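Glycosyl hydrolase (Bacteroides ovatus, PDB 3QC2) is of undefined activity but belongs to a group of carbohydrate-active enzymes whose members fold as five-bladed beta-propellers. Local coordinates at residues A[213-218]-A[223-228]; A[135-140]-A[163-168]; A[125-130]-A[184-189]. All blocks are in the same frame, centred on the assembly; numbering follows the deposited sequence.

In the fold
The three contacts lie in the blade-like sheets of a fold consistent with a beta-propeller. Contacts 2 and 3 share the four-stranded antiparallel sheet of residues 120-164, where strands 120-128 and 134-141 are neighbours; their centres are 17 Å apart, and contact 2 is nested inside the loop closed by contact 3. Contact 3 carries this sheet onto strand 182-189 of the following one. Contact 1, a hairpin further along the chain, belongs to that following sheet too, with its centre 18 Å from that of contact 3 and 14 Å from that of contact 2. Phe-166 packs on Ala-214 and Pro-224, so the turn after strand 160-164 rests on the hairpin of contact 1.

Contact 1. Residues A[213-218]-A[223-228]; sequences AATSDD and TPIVNI
Ile-225 swings CG1 away from its own carbonyl (chi1 -67°) and runs on extended, which lands its CD1 on Ala-213 CB at 3.6 Å. Thr-215 turns its methyl CG2 to the side of its own backbone N, which leaves it at the margin of the same apolar patch, 4.3 Å from Ile-225 CD1. The backbones form a beta hairpin. Thr-215 and Thr-223 are an antiparallel hydrogen-bonded pair: Thr-223 N gives Thr-215 O a bond of 2.8 Å, and Thr-215 N reaches Thr-223 O at 3.0 Å. Ala-214 and Pro-224 make the non-hydrogen-bonded pair and turn to the other face. Beyond them Ile-225 N bonds to Ala-213 O at 2.9 Å, and a water spans Ala-213 N and Ile-225 O. Where the first strand ends, Ser-216 OG accepts from Asp-218 N in an ST turn. Strand 201-206 pairs with the far edge of 213-216, bonding Ala-214 to Met-204 and Ser-216 to Tyr-202, while helix 169-172 packs against Thr-223 and Pro-224.

Contact 2. Residues A[135-140]-A[163-168]; sequences VMMYTQ and GPAFAK
Gly-163 meets Gln-140 at the start of this contact, its CA 4.4 Å from Gln-140 NE2, within a four-stranded antiparallel sheet of the kind that forms one blade of a beta-propeller. Strand 146-153 runs between the two strands concerned, so no backbone bond joins them, and side chains and water bridge the distance. One water takes a hydrogen bond from Gly-163 N and gives one to Tyr-138 OH, both 2.8 Å long; the same hydroxyl is also bonded to Glu-116. Pro-164 follows, its side chain crossing that of Gln-140 at about a right angle, with CG and CD each 3.6 Å from Gln-140 OE1. That oxygen is buried here with no polar partner in the model, whereas NE2 is held by Glu-116 OE2 and Gln-112 OE1, which fixes the amide. Pro-164 also opens a type I turn that runs to Ala-167. Within it Ala-165 CB points back to strand 134-141, where the selenomethionine Met-137 bends at both chi2 (-63°) and chi3 (-54°) to bring its methyl CE within 3.9 Å. Phe-166 turns toward Trp-206, Trp-222 and Pro-224; Ala-165 CB sits 4.3 Å above one face of its ring, displaced toward the rim. Ala-167 closes the turn, its N bonded to Pro-164 O at 3.3 Å.

Contact 3. Residues A[125-130]-A[184-189]; sequences RIAVTD and ILTEVV
Ala-127 meets Ile-184 and Thr-186 through saturated carbons alone, with no ring, amide or carboxylate between them, so there is no face or edge to match in the interface. The nearby guanidinium of Arg-125 leads away from strand 182-189: NE gives a hydrogen bond to Gly-251 O and NH2 one to Cys-250 O, two grips that limit its rotation. In the interface itself the methyl of Ala-127 is the hub. Its CB points at the opposing strand and rests against the methyl CG2 of Thr-186 at 4.0 Å and against the branched carbon CB of Ile-184 at 4.3 Å. The CA atoms of Ala-127 and Ile-184 are 6.8 Å apart, and no hydrogen bond links the two segments. Strand 120-128 is an edge strand of a four-stranded antiparallel sheet and packs on strand 182-189 of the next, as where adjacent blades of a beta-propeller abut, while the backbones of Val-128 and Ile-195 of strand 192-198 are hydrogen-bonded beside it. The usual alternation of strands serves the packing: Ile-126, Val-128 and Leu-185 turn away, while Ala-127, Ile-184 and Thr-186 turn inward. Thr-186 splits its two branches between different tasks. Rotation at chi1 (64°) tucks OG1 over its own backbone, where it bonds to Ala-254 O of strand 247-257 and to Gln-193 NE2, and swings CG2 toward Ala-127. Ile-195 packs on both Ala-127 and Ile-184, and Val-135 of strand 134-141 also packs against Ile-184.

Contact 1. Residues A[213-218]-A[223-228]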
ATOM      1  N   ALA A 213      -6.615   1.241 -13.933  1.00 21.38           N
ATOM      2  CA  ALA A 213      -5.455   2.082 -14.219  1.00 21.58           C
ATOM      3  C   ALA A 213      -5.888   3.517 -14.448  1.00 22.18           C
ATOM      4  O   ALA A 213      -7.086   3.804 -14.631  1.00 22.16           O
ATOM      5  CB  ALA A 213      -4.691   1.561 -15.406  1.00 21.64           C
ATOM      6  N   ALA A 214      -4.910   4.419 -14.418  1.00 22.43           N
ATOM      7  CA  ALA A 214      -5.150   5.841 -14.616  1.00 23.17           C
ATOM      8  C   ALA A 214      -3.872   6.538 -15.055  1.00 23.55           C
ATOM      9  O   ALA A 214      -2.774   6.042 -14.821  1.00 23.21           O
ATOM     10  CB  ALA A 214      -5.682   6.469 -13.336  1.00 23.08           C
ATOM     11  N   THR A 215      -4.028   7.684 -15.702  1.00 24.42           N
ATOM     12  CA  THR A 215      -2.895   8.456 -16.181  1.00 25.05           C
ATOM     13  C   THR A 215      -2.992   9.890 -15.690  1.00 25.82           C
ATOM     14  O   THR A 215      -4.056  10.326 -15.231  1.00 25.90           O
ATOM     15  CB  THR A 215      -2.839   8.482 -17.719  1.00 25.73           C
ATOM     16  OG1 THR A 215      -3.937   9.250 -18.231  1.00 26.23           O
ATOM     17  CG2 THR A 215      -2.874   7.056 -18.293  1.00 25.00           C
ATOM     18  N   SER A 216      -1.885  10.625 -15.794  1.00 26.52           N
ATOM     19  CA  SER A 216      -1.855  12.027 -15.379  1.00 27.43           C
ATOM     20  C   SER A 216      -0.720  12.798 -16.047  1.00 28.60           C
ATOM     21  O   SER A 216       0.297  12.224 -16.426  1.00 28.61           O
ATOM     22  CB  SER A 216      -1.722  12.131 -13.860  1.00 26.77           C
ATOM     23  OG  SER A 216      -1.755  13.479 -13.435  1.00 27.25           O
ATOM     24  N   ASP A 217      -0.924  14.100 -16.198  1.00 29.96           N
ATOM     25  CA  ASP A 217       0.084  14.992 -16.765  1.00 31.38           C
ATOM     26  C   ASP A 217       0.882  15.704 -15.672  1.00 31.40           C
ATOM     27  O   ASP A 217       1.993  16.159 -15.919  1.00 31.98           O
ATOM     28  CB  ASP A 217      -0.588  16.041 -17.657  1.00 32.69           C
ATOM     29  CG  ASP A 217      -1.186  15.441 -18.912  1.00 34.11           C
ATOM     30  OD1 ASP A 217      -0.451  14.731 -19.645  1.00 35.21           O
ATOM     31  OD2 ASP A 217      -2.382  15.698 -19.185  1.00 36.35           O
ATOM     32  N   ASP A 218       0.319  15.773 -14.460  1.00 31.10           N
ATOM     33  CA  ASP A 218       0.932  16.521 -13.343  1.00 31.33           C
ATOM     34  C   ASP A 218       1.011  15.770 -11.987  1.00 30.37           C
ATOM     35  O   ASP A 218       1.351  16.375 -10.976  1.00 30.54           O
ATOM     36  CB  ASP A 218       0.138  17.829 -13.143  1.00 32.17           C
ATOM     37  CG  ASP A 218      -1.359  17.577 -12.839  1.00 32.39           C
ATOM     38  OD1 ASP A 218      -1.733  16.415 -12.537  1.00 32.05           O
ATOM     39  OD2 ASP A 218      -2.151  18.537 -12.907  1.00 34.26           O
ATOM     40  N   THR A 223      -6.751  10.712 -14.494  1.00 26.93           N
ATOM     41  CA  THR A 223      -7.839  10.349 -15.391  1.00 27.06           C
ATOM     42  C   THR A 223      -7.872   8.815 -15.521  1.00 26.20           C
ATOM     43  O   THR A 223      -6.928   8.221 -16.041  1.00 25.63           O
ATOM     44  CB  THR A 223      -7.638  10.981 -16.788  1.00 27.85           C
ATOM     45  OG1 THR A 223      -7.481  12.398 -16.657  1.00 28.36           O
ATOM     46  CG2 THR A 223      -8.825  10.678 -17.702  1.00 27.96           C
ATOM     47  N   PRO A 224      -8.957   8.170 -15.037  1.00 26.01           N
ATOM     48  CA  PRO A 224      -9.022   6.703 -15.139  1.00 25.40           C
ATOM     49  C   PRO A 224      -9.079   6.227 -16.579  1.00 25.75           C
ATOM     50  O   PRO A 224      -9.623   6.923 -17.439  1.00 26.77           O
ATOM     51  CB  PRO A 224     -10.346   6.344 -14.419  1.00 25.35           C
ATOM     52  CG  PRO A 224     -10.781   7.560 -13.732  1.00 26.00           C
ATOM     53  CD  PRO A 224     -10.178   8.729 -14.437  1.00 26.29           C
ATOM     54  N   ILE A 225      -8.499   5.058 -16.843  1.00 25.33           N
ATOM     55  CA  ILE A 225      -8.529   4.466 -18.175  1.00 25.41           C
ATOM     56  C   ILE A 225      -9.897   3.868 -18.321  1.00 25.38           C
ATOM     57  O   ILE A 225     -10.342   3.090 -17.473  1.00 24.81           O
ATOM     58  CB  ILE A 225      -7.412   3.433 -18.360  1.00 25.04           C
ATOM     59  CG1 ILE A 225      -6.058   4.163 -18.331  1.00 25.48           C
ATOM     60  CG2 ILE A 225      -7.576   2.678 -19.685  1.00 24.99           C
ATOM     61  CD1 ILE A 225      -4.871   3.277 -18.524  1.00 26.03           C
ATOM     62  N   VAL A 226     -10.583   4.245 -19.382  1.00 25.98           N
ATOM     63  CA  VAL A 226     -11.954   3.823 -19.572  1.00 26.25           C
ATOM     64  C   VAL A 226     -12.198   3.112 -20.893  1.00 26.56           C
ATOM     65  O   VAL A 226     -11.417   3.217 -21.826  1.00 27.04           O
ATOM     66  CB  VAL A 226     -12.925   5.054 -19.448  1.00 26.92           C
ATOM     67  CG1 VAL A 226     -12.808   5.679 -18.068  1.00 26.09           C
ATOM     68  CG2 VAL A 226     -12.630   6.093 -20.528  1.00 27.52           C
ATOM     69  N   ASN A 227     -13.301   2.377 -20.934  1.00 26.49           N
ATOM     70  CA  ASN A 227     -13.731   1.646 -22.110  1.00 26.74           C
ATOM     71  C   ASN A 227     -14.415   2.577 -23.111  1.00 27.75           C
ATOM     72  O   ASN A 227     -14.584   3.778 -22.846  1.00 27.94           O
ATOM     73  CB  ASN A 227     -14.707   0.532 -21.695  1.00 26.48           C
ATOM     74  CG  ASN A 227     -14.031  -0.584 -20.902  1.00 25.45           C
ATOM     75  OD1 ASN A 227     -13.026  -1.135 -21.330  1.00 25.59           O
ATOM     76  ND2 ASN A 227     -14.609  -0.935 -19.762  1.00 24.35           N
ATOM     77  N   ILE A 228     -14.817   2.019 -24.253  1.00 28.21           N
ATOM     78  CA  ILE A 228     -15.519   2.778 -25.302  1.00 29.38           C
ATOM     79  C   ILE A 228     -16.767   3.474 -24.731  1.00 30.00           C
ATOM     80  O   ILE A 228     -17.048   4.622 -25.075  1.00 30.83           O
ATOM     81  CB  ILE A 228     -15.962   1.855 -26.492  1.00 29.96           C
ATOM     82  CG1 ILE A 228     -14.749   1.169 -27.149  1.00 29.65           C
ATOM     83  CG2 ILE A 228     -16.734   2.668 -27.558  1.00 31.15           C
ATOM     84  CD1 ILE A 228     -15.120   0.067 -28.157  1.00 29.48           C
TER
HETATM   85  O   HOH W   1      -8.937   1.400 -15.635  1.00 18.65           O

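Contact 2. Residues A[135-140]-A[163-168]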
ATOM      1  N   VAL A 135       4.974  11.956  -3.715  1.00 25.02           N
ATOM      2  CA  VAL A 135       3.562  11.926  -4.044  1.00 24.99           C
ATOM      3  C   VAL A 135       2.891  10.792  -3.265  1.00 24.85           C
ATOM      4  O   VAL A 135       3.244   9.604  -3.432  1.00 24.35           O
ATOM      5  CB  VAL A 135       3.345  11.710  -5.558  1.00 25.23           C
ATOM      6  CG1 VAL A 135       1.838  11.689  -5.902  1.00 24.50           C
ATOM      7  CG2 VAL A 135       4.067  12.796  -6.366  1.00 25.53           C
HETATM    8  N   MSE A 136       1.920  11.154  -2.421  1.00 25.16           N
HETATM    9  CA  MSE A 136       1.204  10.188  -1.619  1.00 25.17           C
HETATM   10  C   MSE A 136      -0.183   9.927  -2.138  1.00 24.84           C
HETATM   11  O   MSE A 136      -0.964  10.852  -2.322  1.00 25.39           O
HETATM   12  CB  MSE A 136       1.086  10.666  -0.179  1.00 25.78           C
HETATM   13  CG  MSE A 136       0.113   9.829   0.673  1.00 27.35           C
HETATM   14 SE   MSE A 136      -0.043  10.487   2.461  0.75 33.78          SE
HETATM   15  CE  MSE A 136       1.667   9.979   3.052  1.00 28.05           C
HETATM   16  N   MSE A 137      -0.481   8.653  -2.363  1.00 24.15           N
HETATM   17  CA  MSE A 137      -1.805   8.207  -2.741  1.00 24.02           C
HETATM   18  C   MSE A 137      -2.368   7.576  -1.480  1.00 23.19           C
HETATM   19  O   MSE A 137      -1.770   6.633  -0.943  1.00 22.68           O
HETATM   20  CB  MSE A 137      -1.731   7.163  -3.842  1.00 24.20           C
HETATM   21  CG  MSE A 137      -1.099   7.655  -5.158  1.00 26.50           C
HETATM   22 SE   MSE A 137      -2.119   9.088  -5.996  0.75 34.96          SE
HETATM   23  CE  MSE A 137      -3.787   8.267  -6.088  1.00 27.18           C
ATOM     24  N   TYR A 138      -3.491   8.094  -0.987  1.00 22.91           N
ATOM     25  CA  TYR A 138      -4.116   7.561   0.244  1.00 22.33           C
ATOM     26  C   TYR A 138      -5.621   7.596   0.151  1.00 22.49           C
ATOM     27  O   TYR A 138      -6.179   8.187  -0.776  1.00 22.94           O
ATOM     28  CB  TYR A 138      -3.674   8.365   1.449  1.00 22.36           C
ATOM     29  CG  TYR A 138      -4.238   9.772   1.506  1.00 22.79           C
ATOM     30  CD1 TYR A 138      -3.684  10.803   0.738  1.00 22.85           C
ATOM     31  CD2 TYR A 138      -5.306  10.082   2.349  1.00 23.28           C
ATOM     32  CE1 TYR A 138      -4.190  12.117   0.801  1.00 23.41           C
ATOM     33  CE2 TYR A 138      -5.832  11.401   2.417  1.00 23.91           C
ATOM     34  CZ  TYR A 138      -5.264  12.405   1.638  1.00 23.81           C
ATOM     35  OH  TYR A 138      -5.753  13.674   1.698  1.00 23.43           O
ATOM     36  N   THR A 139      -6.279   6.990   1.135  1.00 22.12           N
ATOM     37  CA  THR A 139      -7.713   6.937   1.178  1.00 22.40           C
ATOM     38  C   THR A 139      -8.305   7.950   2.150  1.00 23.16           C
ATOM     39  O   THR A 139      -7.905   8.015   3.314  1.00 23.26           O
ATOM     40  CB  THR A 139      -8.224   5.539   1.637  1.00 22.16           C
ATOM     41  OG1 THR A 139      -7.626   4.504   0.845  1.00 20.71           O
ATOM     42  CG2 THR A 139      -9.761   5.471   1.532  1.00 22.45           C
ATOM     43  N   GLN A 140      -9.262   8.735   1.660  1.00 23.60           N
ATOM     44  CA  GLN A 140     -10.018   9.670   2.488  1.00 24.37           C
ATOM     45  C   GLN A 140     -11.234   8.896   2.986  1.00 24.75           C
ATOM     46  O   GLN A 140     -11.918   8.239   2.187  1.00 24.55           O
ATOM     47  CB  GLN A 140     -10.454  10.896   1.676  1.00 24.93           C
ATOM     48  CG  GLN A 140      -9.292  11.778   1.238  1.00 24.63           C
ATOM     49  CD  GLN A 140      -9.735  12.988   0.463  1.00 25.74           C
ATOM     50  OE1 GLN A 140     -10.518  12.883  -0.496  1.00 26.39           O
ATOM     51  NE2 GLN A 140      -9.224  14.149   0.847  1.00 25.83           N
ATOM     52  N   GLY A 163      -6.751  16.841  -2.708  1.00 29.56           N
ATOM     53  CA  GLY A 163      -8.082  16.253  -2.856  1.00 29.35           C
ATOM     54  C   GLY A 163      -8.104  14.966  -3.660  1.00 28.51           C
ATOM     55  O   GLY A 163      -7.064  14.446  -4.022  1.00 28.02           O
ATOM     56  N   PRO A 164      -9.313  14.434  -3.922  1.00 28.47           N
ATOM     57  CA  PRO A 164      -9.491  13.197  -4.676  1.00 27.86           C
ATOM     58  C   PRO A 164      -8.730  13.182  -6.010  1.00 27.75           C
ATOM     59  O   PRO A 164      -8.740  14.169  -6.739  1.00 28.33           O
ATOM     60  CB  PRO A 164     -11.002  13.154  -4.922  1.00 28.45           C
ATOM     61  CG  PRO A 164     -11.591  13.900  -3.801  1.00 29.01           C
ATOM     62  CD  PRO A 164     -10.602  14.956  -3.414  1.00 29.14           C
ATOM     63  N   ALA A 165      -8.089  12.051  -6.312  1.00 26.86           N
ATOM     64  CA  ALA A 165      -7.308  11.902  -7.530  1.00 26.64           C
ATOM     65  C   ALA A 165      -8.154  12.052  -8.799  1.00 27.06           C
ATOM     66  O   ALA A 165      -7.689  12.599  -9.810  1.00 27.13           O
ATOM     67  CB  ALA A 165      -6.571  10.523  -7.529  1.00 25.77           C
ATOM     68  N   PHE A 166      -9.400  11.585  -8.736  1.00 27.15           N
ATOM     69  CA  PHE A 166     -10.293  11.619  -9.883  1.00 27.52           C
ATOM     70  C   PHE A 166     -11.353  12.716  -9.775  1.00 28.68           C
ATOM     71  O   PHE A 166     -12.418  12.601 -10.362  1.00 29.00           O
ATOM     72  CB  PHE A 166     -10.985  10.255 -10.042  1.00 26.91           C
ATOM     73  CG  PHE A 166     -10.030   9.067 -10.026  1.00 25.30           C
ATOM     74  CD1 PHE A 166      -8.900   9.048 -10.833  1.00 24.76           C
ATOM     75  CD2 PHE A 166     -10.306   7.944  -9.244  1.00 24.21           C
ATOM     76  CE1 PHE A 166      -8.043   7.962 -10.828  1.00 23.91           C
ATOM     77  CE2 PHE A 166      -9.449   6.845  -9.242  1.00 23.51           C
ATOM     78  CZ  PHE A 166      -8.326   6.850 -10.026  1.00 23.66           C
ATOM     79  N   ALA A 167     -11.045  13.791  -9.051  1.00 29.45           N
ATOM     80  CA  ALA A 167     -12.016  14.877  -8.823  1.00 30.81           C
ATOM     81  C   ALA A 167     -12.453  15.641 -10.081  1.00 32.12           C
ATOM     82  O   ALA A 167     -13.638  15.931 -10.245  1.00 32.94           O
ATOM     83  CB  ALA A 167     -11.472  15.857  -7.794  1.00 31.06           C
ATOM     84  N   LYS A 168     -11.500  15.960 -10.956  1.00 32.67           N
ATOM     85  CA  LYS A 168     -11.776  16.775 -12.171  1.00 33.98           C
ATOM     86  C   LYS A 168     -12.023  15.970 -13.462  1.00 34.18           C
ATOM     87  O   LYS A 168     -12.767  16.417 -14.338  1.00 35.32           O
ATOM     88  CB  LYS A 168     -10.624  17.757 -12.402  1.00 34.37           C
ATOM     89  CG  LYS A 168     -10.412  18.768 -11.253  1.00 35.03           C
TER
HETATM   90  O   HOH W   2      -5.851  15.191  -0.614  1.00 26.62           O

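Contact 3. Residues A[125-130]-A[184-189]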
ATOM      1  N   ARG A 125       0.515   5.206   0.139  1.00 20.23           N
ATOM      2  CA  ARG A 125       1.496   4.678  -0.781  1.00 20.33           C
ATOM      3  C   ARG A 125       2.252   5.912  -1.264  1.00 20.79           C
ATOM      4  O   ARG A 125       1.630   6.899  -1.671  1.00 20.87           O
ATOM      5  CB  ARG A 125       0.830   3.943  -1.932  1.00 20.22           C
ATOM      6  CG  ARG A 125       0.221   2.611  -1.515  1.00 20.54           C
ATOM      7  CD  ARG A 125      -0.778   2.125  -2.512  1.00 21.25           C
ATOM      8  NE  ARG A 125      -1.358   0.837  -2.136  1.00 21.38           N
ATOM      9  CZ  ARG A 125      -2.300   0.659  -1.212  1.00 21.97           C
ATOM     10  NH1 ARG A 125      -2.782   1.686  -0.510  1.00 23.24           N
ATOM     11  NH2 ARG A 125      -2.752  -0.568  -0.971  1.00 21.88           N
ATOM     12  N   ILE A 126       3.584   5.868  -1.177  1.00 20.99           N
ATOM     13  CA  ILE A 126       4.415   6.997  -1.549  1.00 21.36           C
ATOM     14  C   ILE A 126       5.441   6.648  -2.624  1.00 21.69           C
ATOM     15  O   ILE A 126       6.124   5.630  -2.538  1.00 21.68           O
ATOM     16  CB  ILE A 126       5.172   7.569  -0.305  1.00 21.82           C
ATOM     17  CG1 ILE A 126       4.165   8.115   0.739  1.00 21.75           C
ATOM     18  CG2 ILE A 126       6.163   8.674  -0.724  1.00 21.47           C
ATOM     19  CD1 ILE A 126       4.833   8.689   2.023  1.00 21.70           C
ATOM     20  N   ALA A 127       5.517   7.502  -3.640  1.00 22.14           N
ATOM     21  CA  ALA A 127       6.488   7.390  -4.702  1.00 22.59           C
ATOM     22  C   ALA A 127       7.130   8.772  -4.815  1.00 23.48           C
ATOM     23  O   ALA A 127       6.527   9.777  -4.404  1.00 23.66           O
ATOM     24  CB  ALA A 127       5.825   6.989  -5.996  1.00 22.37           C
ATOM     25  N   VAL A 128       8.350   8.828  -5.342  1.00 24.09           N
ATOM     26  CA  VAL A 128       9.075  10.100  -5.465  1.00 24.85           C
ATOM     27  C   VAL A 128       9.500  10.365  -6.894  1.00 25.63           C
ATOM     28  O   VAL A 128       9.903   9.461  -7.599  1.00 25.22           O
ATOM     29  CB  VAL A 128      10.345  10.130  -4.550  1.00 25.25           C
ATOM     30  CG1 VAL A 128      11.340   9.048  -4.954  1.00 24.73           C
ATOM     31  CG2 VAL A 128      11.014  11.546  -4.580  1.00 25.61           C
ATOM     32  N   THR A 129       9.408  11.629  -7.311  1.00 26.82           N
ATOM     33  CA  THR A 129       9.819  12.026  -8.651  1.00 27.94           C
ATOM     34  C   THR A 129      11.334  12.127  -8.720  1.00 29.16           C
ATOM     35  O   THR A 129      12.019  12.038  -7.701  1.00 29.12           O
ATOM     36  CB  THR A 129       9.232  13.422  -9.067  1.00 28.57           C
ATOM     37  OG1 THR A 129       9.766  14.463  -8.218  1.00 28.28           O
ATOM     38  CG2 THR A 129       7.720  13.419  -9.001  1.00 28.01           C
ATOM     39  N   ASP A 130      11.846  12.302  -9.930  1.00 30.62           N
ATOM     40  CA  ASP A 130      13.280  12.497 -10.154  1.00 32.07           C
ATOM     41  C   ASP A 130      13.857  13.567  -9.259  1.00 32.10           C
ATOM     42  O   ASP A 130      14.917  13.388  -8.697  1.00 31.89           O
ATOM     43  CB  ASP A 130      13.535  12.919 -11.612  1.00 33.51           C
ATOM     44  CG  ASP A 130      13.696  11.758 -12.528  1.00 35.51           C
ATOM     45  OD1 ASP A 130      14.664  10.983 -12.307  1.00 38.44           O
ATOM     46  OD2 ASP A 130      12.899  11.636 -13.503  1.00 37.94           O
ATOM     47  N   ILE A 184       1.539   3.989  -8.114  1.00 21.40           N
ATOM     48  CA  ILE A 184       2.141   4.735  -9.223  1.00 21.94           C
ATOM     49  C   ILE A 184       3.291   3.950  -9.839  1.00 22.13           C
ATOM     50  O   ILE A 184       4.011   3.226  -9.134  1.00 22.06           O
ATOM     51  CB  ILE A 184       2.643   6.128  -8.776  1.00 22.32           C
ATOM     52  CG1 ILE A 184       1.476   6.982  -8.279  1.00 22.12           C
ATOM     53  CG2 ILE A 184       3.350   6.849  -9.929  1.00 22.44           C
ATOM     54  CD1 ILE A 184       1.901   8.334  -7.736  1.00 22.11           C
ATOM     55  N   LEU A 185       3.455   4.088 -11.154  1.00 22.52           N
ATOM     56  CA  LEU A 185       4.522   3.397 -11.868  1.00 22.83           C
ATOM     57  C   LEU A 185       5.864   4.055 -11.581  1.00 23.12           C
ATOM     58  O   LEU A 185       5.988   5.279 -11.648  1.00 23.45           O
ATOM     59  CB  LEU A 185       4.259   3.405 -13.366  1.00 23.28           C
ATOM     60  CG  LEU A 185       5.239   2.598 -14.222  1.00 23.54           C
ATOM     61  CD1 LEU A 185       5.198   1.105 -13.856  1.00 22.51           C
ATOM     62  CD2 LEU A 185       4.915   2.793 -15.653  1.00 23.93           C
ATOM     63  N   THR A 186       6.861   3.224 -11.274  1.00 23.10           N
ATOM     64  CA  THR A 186       8.185   3.677 -10.959  1.00 23.72           C
ATOM     65  C   THR A 186       9.228   2.816 -11.646  1.00 24.66           C
ATOM     66  O   THR A 186       8.915   1.751 -12.169  1.00 24.29           O
ATOM     67  CB  THR A 186       8.457   3.588  -9.436  1.00 23.30           C
ATOM     68  OG1 THR A 186       8.421   2.214  -9.020  1.00 22.27           O
ATOM     69  CG2 THR A 186       7.426   4.387  -8.653  1.00 22.80           C
ATOM     70  N   GLU A 187      10.476   3.299 -11.628  1.00 25.74           N
ATOM     71  CA  GLU A 187      11.619   2.582 -12.184  1.00 26.51           C
ATOM     72  C   GLU A 187      12.877   2.911 -11.369  1.00 26.89           C
ATOM     73  O   GLU A 187      13.018   4.014 -10.843  1.00 26.99           O
ATOM     74  CB  GLU A 187      11.849   2.957 -13.651  1.00 27.43           C
ATOM     75  CG  GLU A 187      13.037   2.179 -14.303  1.00 29.20           C
ATOM     76  CD  GLU A 187      13.273   2.513 -15.776  1.00 31.74           C
ATOM     77  OE1 GLU A 187      12.732   3.536 -16.271  1.00 32.89           O
ATOM     78  OE2 GLU A 187      14.020   1.744 -16.433  1.00 33.04           O
ATOM     79  N   VAL A 188      13.770   1.938 -11.260  1.00 27.28           N
ATOM     80  CA  VAL A 188      15.033   2.128 -10.582  1.00 27.93           C
ATOM     81  C   VAL A 188      16.020   2.679 -11.615  1.00 29.30           C
ATOM     82  O   VAL A 188      16.346   2.005 -12.580  1.00 29.79           O
ATOM     83  CB  VAL A 188      15.570   0.817  -9.975  1.00 27.64           C
ATOM     84  CG1 VAL A 188      16.906   1.040  -9.334  1.00 28.06           C
ATOM     85  CG2 VAL A 188      14.570   0.258  -8.942  1.00 26.85           C
ATOM     86  N   VAL A 189      16.458   3.924 -11.406  1.00 30.12           N
ATOM     87  CA  VAL A 189      17.405   4.596 -12.288  1.00 31.56           C
ATOM     88  C   VAL A 189      18.607   5.081 -11.440  1.00 32.32           C
ATOM     89  O   VAL A 189      18.435   5.882 -10.513  1.00 32.02           O
ATOM     90  CB  VAL A 189      16.736   5.788 -13.008  1.00 31.87           C
ATOM     91  CG1 VAL A 189      17.724   6.490 -13.934  1.00 33.22           C
ATOM     92  CG2 VAL A 189      15.520   5.312 -13.797  1.00 31.64           C
TER